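PDB 6KI3: probable AP endonuclease from African swine fever virus, which probably cleaves DNA on the 5' side of abasic sites using three zinc ions, and also acts as a 3'-5' exonuclease and a 3'-phosphatase in DNA repair. Local coordinates for residues Q48-G53 with V81-Y86; V193-Y198 with G244-S249. One frame throughout, in Å; residues are numbered along the deposited sequence.

Contact 1 (Q48-G53 with V81-Y86); sequences QVFIAG and VAHGTY. With ZN (zinc ion), chain K; nucleotides of chain D; nucleotides of chain B; nucleotides of chain C.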
ATOM      1  N   GLN A  48      -7.034  -3.698   0.454  1.00 20.19           N
ATOM      2  CA  GLN A  48      -5.797  -4.447   0.535  1.00 23.70           C
ATOM      3  C   GLN A  48      -5.942  -5.711   1.409  1.00 22.49           C
ATOM      4  O   GLN A  48      -6.502  -5.665   2.454  1.00 21.80           O
ATOM      5  CB  GLN A  48      -4.653  -3.574   1.008  1.00 22.24           C
ATOM      6  CG  GLN A  48      -3.327  -4.286   1.085  1.00 24.06           C
ATOM      7  CD  GLN A  48      -2.182  -3.372   1.470  1.00 24.38           C
ATOM      8  OE1 GLN A  48      -1.640  -2.688   0.653  1.00 24.68           O
ATOM      9  NE2 GLN A  48      -1.834  -3.376   2.707  1.00 22.56           N
ATOM     10  N   VAL A  49      -5.424  -6.830   0.957  1.00 21.19           N
ATOM     11  CA  VAL A  49      -5.535  -8.089   1.682  1.00 21.78           C
ATOM     12  C   VAL A  49      -4.221  -8.850   1.586  1.00 20.07           C
ATOM     13  O   VAL A  49      -3.390  -8.602   0.711  1.00 24.04           O
ATOM     14  CB  VAL A  49      -6.687  -8.973   1.151  1.00 18.69           C
ATOM     15  CG1 VAL A  49      -8.039  -8.353   1.471  1.00 18.96           C
ATOM     16  CG2 VAL A  49      -6.537  -9.195  -0.348  1.00 19.42           C
ATOM     17  N   PHE A  50      -4.042  -9.787   2.515  1.00 22.13           N
ATOM     18  CA  PHE A  50      -2.998 -10.800   2.430  1.00 24.63           C
ATOM     19  C   PHE A  50      -3.613 -12.070   1.857  1.00 25.79           C
ATOM     20  O   PHE A  50      -4.531 -12.641   2.457  1.00 28.79           O
ATOM     21  CB  PHE A  50      -2.383 -11.099   3.799  1.00 27.48           C
ATOM     22  CG  PHE A  50      -1.497 -10.011   4.332  1.00 27.37           C
ATOM     23  CD1 PHE A  50      -0.263  -9.757   3.757  1.00 27.31           C
ATOM     24  CD2 PHE A  50      -1.882  -9.265   5.434  1.00 24.69           C
ATOM     25  CE1 PHE A  50       0.559  -8.762   4.254  1.00 28.66           C
ATOM     26  CE2 PHE A  50      -1.065  -8.272   5.937  1.00 25.19           C
ATOM     27  CZ  PHE A  50       0.157  -8.019   5.347  1.00 26.55           C
ATOM     28  N   ILE A  51      -3.121 -12.509   0.695  1.00 23.31           N
ATOM     29  CA  ILE A  51      -3.492 -13.831   0.195  1.00 27.29           C
ATOM     30  C   ILE A  51      -2.523 -14.903   0.670  1.00 28.74           C
ATOM     31  O   ILE A  51      -2.791 -16.099   0.473  1.00 28.55           O
ATOM     32  CB  ILE A  51      -3.579 -13.859  -1.343  1.00 25.21           C
ATOM     33  CG1 ILE A  51      -2.197 -13.647  -1.965  1.00 29.30           C
ATOM     34  CG2 ILE A  51      -4.566 -12.814  -1.840  1.00 24.70           C
ATOM     35  CD1 ILE A  51      -2.206 -13.648  -3.479  1.00 31.68           C
ATOM     36  N   ALA A  52      -1.413 -14.515   1.295  1.00 28.81           N
ATOM     37  CA  ALA A  52      -0.441 -15.457   1.823  1.00 32.07           C
ATOM     38  C   ALA A  52       0.250 -14.826   3.022  1.00 33.72           C
ATOM     39  O   ALA A  52       0.308 -13.601   3.156  1.00 31.88           O
ATOM     40  CB  ALA A  52       0.586 -15.864   0.759  1.00 31.06           C
ATOM     41  N   GLY A  53       0.769 -15.679   3.899  1.00 32.80           N
ATOM     42  CA  GLY A  53       1.518 -15.223   5.056  1.00 36.76           C
ATOM     43  C   GLY A  53       0.690 -14.541   6.128  1.00 38.86           C
ATOM     44  O   GLY A  53      -0.301 -15.102   6.600  1.00 39.58           O
ATOM     45  N   VAL A  81      -5.531  -4.796  -4.095  1.00 26.60           N
ATOM     46  CA  VAL A  81      -4.113  -5.112  -4.176  1.00 24.68           C
ATOM     47  C   VAL A  81      -3.784  -6.081  -3.051  1.00 23.87           C
ATOM     48  O   VAL A  81      -4.364  -6.022  -1.962  1.00 24.45           O
ATOM     49  CB  VAL A  81      -3.230  -3.842  -4.103  1.00 26.79           C
ATOM     50  CG1 VAL A  81      -3.354  -3.165  -2.743  1.00 22.12           C
ATOM     51  CG2 VAL A  81      -1.777  -4.169  -4.423  1.00 26.95           C
ATOM     52  N   ALA A  82      -2.868  -7.000  -3.331  1.00 25.55           N
ATOM     53  CA  ALA A  82      -2.409  -7.965  -2.344  1.00 24.15           C
ATOM     54  C   ALA A  82      -1.080  -7.496  -1.772  1.00 25.29           C
ATOM     55  O   ALA A  82      -0.192  -7.073  -2.519  1.00 23.15           O
ATOM     56  CB  ALA A  82      -2.261  -9.357  -2.961  1.00 24.63           C
ATOM     57  N   HIS A  83      -0.951  -7.552  -0.451  1.00 26.16           N
ATOM     58  CA  HIS A  83       0.321  -7.270   0.196  1.00 24.61           C
ATOM     59  C   HIS A  83       1.102  -8.570   0.318  1.00 26.75           C
ATOM     60  O   HIS A  83       0.573  -9.576   0.803  1.00 25.11           O
ATOM     61  CB  HIS A  83       0.113  -6.637   1.572  1.00 25.81           C
ATOM     62  CG  HIS A  83       1.346  -6.000   2.136  1.00 27.21           C
ATOM     63  ND1 HIS A  83       2.523  -6.693   2.324  1.00 28.02           N
ATOM     64  CD2 HIS A  83       1.585  -4.735   2.555  1.00 27.19           C
ATOM     65  CE1 HIS A  83       3.433  -5.881   2.832  1.00 26.11           C
ATOM     66  NE2 HIS A  83       2.889  -4.687   2.983  1.00 27.55           N
ATOM     67  N   GLY A  84       2.348  -8.553  -0.144  1.00 27.07           N
ATOM     68  CA  GLY A  84       3.176  -9.735  -0.055  1.00 29.18           C
ATOM     69  C   GLY A  84       3.544 -10.068   1.376  1.00 29.47           C
ATOM     70  O   GLY A  84       3.426  -9.252   2.292  1.00 27.24           O
ATOM     71  N   THR A  85       3.991 -11.305   1.570  1.00 27.87           N
ATOM     72  CA  THR A  85       4.457 -11.716   2.883  1.00 32.73           C
ATOM     73  C   THR A  85       5.744 -10.978   3.238  1.00 37.09           C
ATOM     74  O   THR A  85       6.421 -10.400   2.384  1.00 31.68           O
ATOM     75  CB  THR A  85       4.700 -13.224   2.928  1.00 33.65           C
ATOM     76  OG1 THR A  85       5.907 -13.534   2.222  1.00 34.01           O
ATOM     77  CG2 THR A  85       3.542 -13.968   2.286  1.00 36.12           C
ATOM     78  N   TYR A  86       6.080 -11.004   4.527  1.00 34.61           N
ATOM     79  CA  TYR A  86       7.321 -10.388   4.975  1.00 33.85           C
ATOM     80  C   TYR A  86       8.549 -11.183   4.554  1.00 34.27           C
ATOM     81  O   TYR A  86       9.668 -10.674   4.683  1.00 37.34           O
ATOM     82  CB  TYR A  86       7.295 -10.214   6.495  1.00 38.52           C
ATOM     83  CG  TYR A  86       6.149  -9.353   6.977  1.00 36.18           C
ATOM     84  CD1 TYR A  86       5.667  -8.310   6.198  1.00 34.39           C
ATOM     85  CD2 TYR A  86       5.540  -9.590   8.203  1.00 33.33           C
ATOM     86  CE1 TYR A  86       4.619  -7.522   6.627  1.00 34.61           C
ATOM     87  CE2 TYR A  86       4.490  -8.806   8.641  1.00 32.21           C
ATOM     88  CZ  TYR A  86       4.034  -7.773   7.848  1.00 33.53           C
ATOM     89  OH  TYR A  86       2.988  -6.985   8.271  1.00 32.87           O
TER
HETATM   90 ZN    ZN K 303       3.861  -2.847   3.578  1.00 26.00          ZN
ATOM     91  P    DG D  10      13.993 -16.410   6.693  1.00 50.44           P
ATOM     92  OP1  DG D  10      15.398 -16.214   6.272  1.00 57.22           O
ATOM     93  OP2  DG D  10      13.665 -16.529   8.131  1.00 48.14           O
ATOM     94  O5'  DG D  10      13.109 -15.226   6.086  1.00 47.41           O
ATOM     95  C5'  DG D  10      13.229 -14.886   4.711  1.00 47.02           C
ATOM     96  C4'  DG D  10      13.487 -13.399   4.542  1.00 45.04           C
ATOM     97  O4'  DG D  10      12.407 -12.646   5.147  1.00 46.07           O
ATOM     98  C3'  DG D  10      14.766 -12.881   5.185  1.00 42.53           C
ATOM     99  O3'  DG D  10      15.282 -11.806   4.417  1.00 50.70           O
ATOM    100  C2'  DG D  10      14.290 -12.416   6.559  1.00 40.62           C
ATOM    101  C1'  DG D  10      12.886 -11.903   6.255  1.00 45.62           C
ATOM    102  N9   DG D  10      11.945 -12.081   7.358  1.00 44.56           N
ATOM    103  C8   DG D  10      11.706 -13.234   8.065  1.00 44.89           C
ATOM    104  N7   DG D  10      10.800 -13.097   8.993  1.00 43.49           N
ATOM    105  C5   DG D  10      10.412 -11.768   8.896  1.00 40.99           C
ATOM    106  C6   DG D  10       9.458 -11.039   9.646  1.00 36.03           C
ATOM    107  O6   DG D  10       8.745 -11.438  10.576  1.00 36.54           O
ATOM    108  N1   DG D  10       9.372  -9.715   9.222  1.00 39.11           N
ATOM    109  C2   DG D  10      10.115  -9.166   8.202  1.00 38.61           C
ATOM    110  N2   DG D  10       9.892  -7.870   7.937  1.00 36.01           N
ATOM    111  N3   DG D  10      11.009  -9.838   7.491  1.00 39.95           N
ATOM    112  C4   DG D  10      11.105 -11.128   7.892  1.00 40.99           C
TER
ATOM    113  P    DC B   9       3.347  -3.133  15.024  1.00 41.29           P
ATOM    114  OP1  DC B   9       2.741  -1.822  15.019  1.00 37.06           O
ATOM    115  OP2  DC B   9       2.598  -4.260  15.526  1.00 42.28           O
ATOM    116  O5'  DC B   9       3.800  -3.424  13.545  1.00 36.21           O
ATOM    117  C5'  DC B   9       4.489  -2.410  12.843  1.00 37.55           C
ATOM    118  C4'  DC B   9       4.970  -2.901  11.504  1.00 36.14           C
ATOM    119  O4'  DC B   9       5.990  -3.887  11.686  1.00 38.39           O
ATOM    120  C3'  DC B   9       3.926  -3.577  10.634  1.00 37.43           C
ATOM    121  O3'  DC B   9       3.342  -2.596   9.794  1.00 31.11           O
ATOM    122  C2'  DC B   9       4.757  -4.520   9.788  1.00 36.52           C
ATOM    123  C1'  DC B   9       6.075  -4.679  10.535  1.00 35.61           C
ATOM    124  N1   DC B   9       6.318  -6.043  10.965  1.00 35.63           N
ATOM    125  C2   DC B   9       7.258  -6.816  10.292  1.00 36.81           C
ATOM    126  O2   DC B   9       7.880  -6.314   9.357  1.00 38.43           O
ATOM    127  N3   DC B   9       7.486  -8.076  10.698  1.00 35.51           N
ATOM    128  C4   DC B   9       6.794  -8.582  11.716  1.00 36.64           C
ATOM    129  N4   DC B   9       7.029  -9.838  12.062  1.00 38.03           N
ATOM    130  C5   DC B   9       5.825  -7.819  12.418  1.00 37.92           C
ATOM    131  C6   DC B   9       5.614  -6.568  12.009  1.00 36.74           C
TER
ATOM    132  P    DC C   2       0.276  -6.308  10.299  1.00 38.81           P
ATOM    133  OP1  DC C   2      -0.144  -6.034  11.690  1.00 34.27           O
ATOM    134  OP2  DC C   2       1.693  -6.145   9.904  1.00 40.32           O
ATOM    135  O5'  DC C   2      -0.161  -7.794   9.912  1.00 34.77           O
ATOM    136  C5'  DC C   2      -1.465  -8.256  10.231  1.00 29.36           C
ATOM    137  C4'  DC C   2      -1.744  -9.574   9.536  1.00 35.15           C
ATOM    138  O4'  DC C   2      -0.852 -10.595  10.053  1.00 27.90           O
ATOM    139  C3'  DC C   2      -3.154 -10.118   9.720  1.00 31.23           C
ATOM    140  O3'  DC C   2      -3.537 -10.825   8.549  1.00 33.48           O
ATOM    141  C2'  DC C   2      -2.997 -11.048  10.922  1.00 33.01           C
ATOM    142  C1'  DC C   2      -1.594 -11.608  10.707  1.00 32.90           C
ATOM    143  N1   DC C   2      -0.888 -11.954  11.973  1.00 33.30           N
ATOM    144  C2   DC C   2      -0.054 -13.077  12.017  1.00 31.96           C
ATOM    145  O2   DC C   2       0.079 -13.770  11.001  1.00 33.07           O
ATOM    146  N3   DC C   2       0.586 -13.373  13.175  1.00 33.21           N
ATOM    147  C4   DC C   2       0.417 -12.600  14.248  1.00 36.05           C
ATOM    148  N4   DC C   2       1.069 -12.933  15.368  1.00 34.16           N
ATOM    149  C5   DC C   2      -0.427 -11.450  14.223  1.00 31.82           C
ATOM    150  C6   DC C   2      -1.052 -11.167  13.076  1.00 32.49           C
TER
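F50 CZ lies over one face of the H83 imidazole, the two rings oblique at 53°, with F50 CE1 3.4 Å from H83 ND1. The amide of Q48 comes to the edge of that imidazole, Q48 NE2 being 3.7 Å from H83 CD2, and is turned steeply against it (80°). G84 O sits in the plane of the F50 ring at its edge. The Y86 ring faces DNA: C2 of DC9 of chain B lies 3.8 Å above its plane, toward the rim.

The parallel strands 46-49 and 79-83 of a beta-alpha-beta unit are joined by V49 N to V81 O (3.2 Å) and H83 N to V49 O (2.9 Å). Beyond the strands, T85 CG2 packs on A52 CB and near A52 O. Q48 OE1 accepts from H223 and NE2 donates to E276, both ligands of a neighbouring zinc, which makes Q48 second-shell to that ion.

With CG anti to the backbone N (chi1 -165°), the H83 ring sits beside F50, with NE2 directed at zinc. H83 ND1 donates 2.7 Å to a lone pair of G84 O, nearly in the ring plane, which fixes the ring's rotation; H83 NE2 binds zinc at 2.2 Å, and H120, E147 and a DNA phosphate complete the site. The carbonyl on ND1 would be expected to strengthen NE2 as a zinc ligand.

Contact 2 (V193-Y198 with G244-S249); sequences VNISSY and GMIWKS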
ATOM      1  N   VAL A 193      11.667  12.159   6.122  1.00 34.44           N
ATOM      2  CA  VAL A 193      11.093  13.110   5.176  1.00 36.34           C
ATOM      3  C   VAL A 193       9.953  13.835   5.879  1.00 37.77           C
ATOM      4  O   VAL A 193       8.901  13.244   6.155  1.00 39.88           O
ATOM      5  CB  VAL A 193      10.606  12.422   3.894  1.00 33.67           C
ATOM      6  CG1 VAL A 193      10.026  13.445   2.931  1.00 29.77           C
ATOM      7  CG2 VAL A 193      11.745  11.653   3.240  1.00 31.43           C
ATOM      8  N   ASN A 194      10.159  15.118   6.172  1.00 39.78           N
ATOM      9  CA  ASN A 194       9.127  15.941   6.793  1.00 38.32           C
ATOM     10  C   ASN A 194       8.038  16.232   5.768  1.00 38.86           C
ATOM     11  O   ASN A 194       8.268  16.953   4.793  1.00 38.90           O
ATOM     12  CB  ASN A 194       9.739  17.233   7.330  1.00 40.56           C
ATOM     13  CG  ASN A 194       8.773  18.036   8.190  1.00 42.76           C
ATOM     14  OD1 ASN A 194       7.554  17.939   8.044  1.00 41.30           O
ATOM     15  ND2 ASN A 194       9.322  18.840   9.093  1.00 40.69           N
ATOM     16  N   ILE A 195       6.848  15.673   5.987  1.00 38.33           N
ATOM     17  CA  ILE A 195       5.713  15.888   5.095  1.00 38.35           C
ATOM     18  C   ILE A 195       4.543  16.441   5.899  1.00 38.56           C
ATOM     19  O   ILE A 195       3.378  16.218   5.553  1.00 38.00           O
ATOM     20  CB  ILE A 195       5.319  14.589   4.370  1.00 37.02           C
ATOM     21  CG1 ILE A 195       5.091  13.465   5.384  1.00 36.94           C
ATOM     22  CG2 ILE A 195       6.384  14.198   3.357  1.00 35.48           C
ATOM     23  CD1 ILE A 195       4.593  12.174   4.772  1.00 37.36           C
ATOM     24  N   SER A 196       4.849  17.175   6.971  1.00 39.25           N
ATOM     25  CA  SER A 196       3.803  17.627   7.884  1.00 39.41           C
ATOM     26  C   SER A 196       2.964  18.741   7.269  1.00 40.46           C
ATOM     27  O   SER A 196       1.729  18.700   7.319  1.00 40.62           O
ATOM     28  CB  SER A 196       4.424  18.084   9.204  1.00 36.05           C
ATOM     29  OG  SER A 196       4.993  16.991   9.902  1.00 44.45           O
ATOM     30  N   SER A 197       3.610  19.746   6.690  1.00 40.48           N
ATOM     31  CA  SER A 197       2.889  20.886   6.147  1.00 41.62           C
ATOM     32  C   SER A 197       2.557  20.674   4.674  1.00 39.45           C
ATOM     33  O   SER A 197       3.102  19.791   4.006  1.00 39.37           O
ATOM     34  CB  SER A 197       3.697  22.171   6.313  1.00 39.62           C
ATOM     35  OG  SER A 197       4.688  22.286   5.308  1.00 40.88           O
ATOM     36  N   TYR A 198       1.644  21.513   4.173  1.00 40.75           N
ATOM     37  CA  TYR A 198       1.258  21.450   2.767  1.00 45.73           C
ATOM     38  C   TYR A 198       2.460  21.660   1.855  1.00 45.95           C
ATOM     39  O   TYR A 198       2.625  20.946   0.858  1.00 45.69           O
ATOM     40  CB  TYR A 198       0.175  22.493   2.480  1.00 43.12           C
ATOM     41  CG  TYR A 198      -0.391  22.444   1.076  1.00 45.86           C
ATOM     42  CD1 TYR A 198       0.241  23.095   0.024  1.00 47.49           C
ATOM     43  CD2 TYR A 198      -1.568  21.755   0.806  1.00 46.23           C
ATOM     44  CE1 TYR A 198      -0.274  23.052  -1.258  1.00 49.79           C
ATOM     45  CE2 TYR A 198      -2.092  21.709  -0.473  1.00 44.83           C
ATOM     46  CZ  TYR A 198      -1.440  22.360  -1.501  1.00 50.10           C
ATOM     47  OH  TYR A 198      -1.956  22.319  -2.776  1.00 50.14           O
ATOM     48  N   GLY A 244      -1.445  11.261  14.700  1.00 35.50           N
ATOM     49  CA  GLY A 244      -0.068  10.883  14.948  1.00 35.03           C
ATOM     50  C   GLY A 244       0.883  12.058  14.862  1.00 39.07           C
ATOM     51  O   GLY A 244       0.451  13.213  14.822  1.00 37.32           O
ATOM     52  N   MET A 245       2.185  11.777  14.815  1.00 38.64           N
ATOM     53  CA  MET A 245       3.180  12.841  14.863  1.00 36.04           C
ATOM     54  C   MET A 245       3.230  13.668  13.584  1.00 40.41           C
ATOM     55  O   MET A 245       3.753  14.787  13.608  1.00 39.85           O
ATOM     56  CB  MET A 245       4.560  12.248  15.150  1.00 40.82           C
ATOM     57  CG  MET A 245       4.614  11.391  16.406  1.00 44.58           C
ATOM     58  SD  MET A 245       4.843  12.355  17.912  1.00 58.92           S
ATOM     59  CE  MET A 245       6.552  12.862  17.728  1.00 53.75           C
ATOM     60  N   ILE A 246       2.697  13.157  12.473  1.00 40.29           N
ATOM     61  CA  ILE A 246       2.848  13.860  11.203  1.00 38.50           C
ATOM     62  C   ILE A 246       1.816  14.972  11.062  1.00 36.48           C
ATOM     63  O   ILE A 246       2.135  16.070  10.592  1.00 39.19           O
ATOM     64  CB  ILE A 246       2.766  12.873  10.024  1.00 37.85           C
ATOM     65  CG1 ILE A 246       3.658  11.657  10.264  1.00 34.27           C
ATOM     66  CG2 ILE A 246       3.174  13.558   8.730  1.00 37.95           C
ATOM     67  CD1 ILE A 246       3.603  10.647   9.135  1.00 30.33           C
ATOM     68  N   TRP A 247       0.563  14.718  11.459  1.00 36.47           N
ATOM     69  CA  TRP A 247      -0.510  15.646  11.129  1.00 38.43           C
ATOM     70  C   TRP A 247      -1.466  15.953  12.279  1.00 35.85           C
ATOM     71  O   TRP A 247      -2.521  16.552  12.032  1.00 35.15           O
ATOM     72  CB  TRP A 247      -1.322  15.115   9.940  1.00 36.19           C
ATOM     73  CG  TRP A 247      -0.547  15.029   8.661  1.00 40.04           C
ATOM     74  CD1 TRP A 247       0.059  16.057   8.001  1.00 40.76           C
ATOM     75  CD2 TRP A 247      -0.310  13.853   7.877  1.00 40.39           C
ATOM     76  NE1 TRP A 247       0.668  15.594   6.860  1.00 39.93           N
ATOM     77  CE2 TRP A 247       0.454  14.244   6.759  1.00 39.00           C
ATOM     78  CE3 TRP A 247      -0.667  12.507   8.012  1.00 36.40           C
ATOM     79  CZ2 TRP A 247       0.869  13.338   5.784  1.00 37.16           C
ATOM     80  CZ3 TRP A 247      -0.254  11.610   7.043  1.00 33.51           C
ATOM     81  CH2 TRP A 247       0.505  12.029   5.943  1.00 36.27           C
ATOM     82  N   LYS A 248      -1.149  15.573  13.520  1.00 38.37           N
ATOM     83  CA  LYS A 248      -2.057  15.884  14.622  1.00 39.48           C
ATOM     84  C   LYS A 248      -2.203  17.386  14.821  1.00 40.15           C
ATOM     85  O   LYS A 248      -3.281  17.861  15.202  1.00 40.93           O
ATOM     86  CB  LYS A 248      -1.576  15.230  15.917  1.00 38.60           C
ATOM     87  N   SER A 249      -1.141  18.150  14.555  1.00 40.69           N
ATOM     88  CA  SER A 249      -1.182  19.596  14.719  1.00 41.85           C
ATOM     89  C   SER A 249      -2.022  20.288  13.653  1.00 41.62           C
ATOM     90  O   SER A 249      -2.238  21.501  13.752  1.00 43.95           O
ATOM     91  CB  SER A 249       0.238  20.162  14.705  1.00 38.77           C
ATOM     92  OG  SER A 249       1.080  19.428  15.575  1.00 45.37           O
TER
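S196 OG donates to I246 O at 3.1 Å, arriving in the carbonyl plane on a lone pair with a C=O...O angle of 126°. The S196 CA-H also leans on that oxygen, so one serine meets the carbonyl with both side chain and backbone. The CA atoms of S196 and I246 are the nearest pair across the loops, 5.1 Å apart.

A second, weaker tie runs the other way. W247 NE1 donates to I195 O at 3.1 Å, but the bond is bent to 134° and counts as weak. The next carbonyl, S196 O, lies at the edge of the indole, in its plane, 3.2 Å from W247 CD1. The indole thus meets two successive carbonyls of 193-198, S196 O in its plane at the edge and I195 O obliquely.

Apolar contacts fill in beside these bonds. I195 places CG1 between its backbone N and carbonyl carbon (chi1 53°), and from there CG1 touches I246 CG2 at 3.9 Å while CD1 touches W247 CZ2 at 4.0 Å. I246 CG2 itself rests 3.4 Å above the centre of the indole face, so the branch that meets I195 also covers its neighbour's ring. T185, I188 and F262 pack around I195, and D226 steadies the partner loop by accepting from I246 N.

Within 193-198, N194 OD1 accepts from S196 N at 3.0 Å, an Asx turn that shapes the chain just before S197, the N-cap of helix 198-209. Segment 193-198 links helix 185-190 to helix 198-209 after strand 179-184; 244-249 follows strand 238-239, in the connection from strand 220-227 to helix 258-269. The contact joins neighbouring loops of the TIM barrel.

Overall arrangement
Contacts 1 and 2 lie on opposite sides of the chain's centre within one TIM barrel, about 28 Å apart between centres and about 16 Å between nearest atoms, so they do not touch. Contact 1, its centre about 10 Å from the centre of the chain, joins two barrel strands and supplies a zinc ligand, H83, beside bound DNA. Contact 2 lies farther out, its centre about 19 Å from the centre of the chain, and its nearest atom is about 12 Å from the nucleic acid. There the side chain of I246 is about 10 Å from a zinc ion and about 9 Å from the side chains of D236 and H238, ligands of the third zinc.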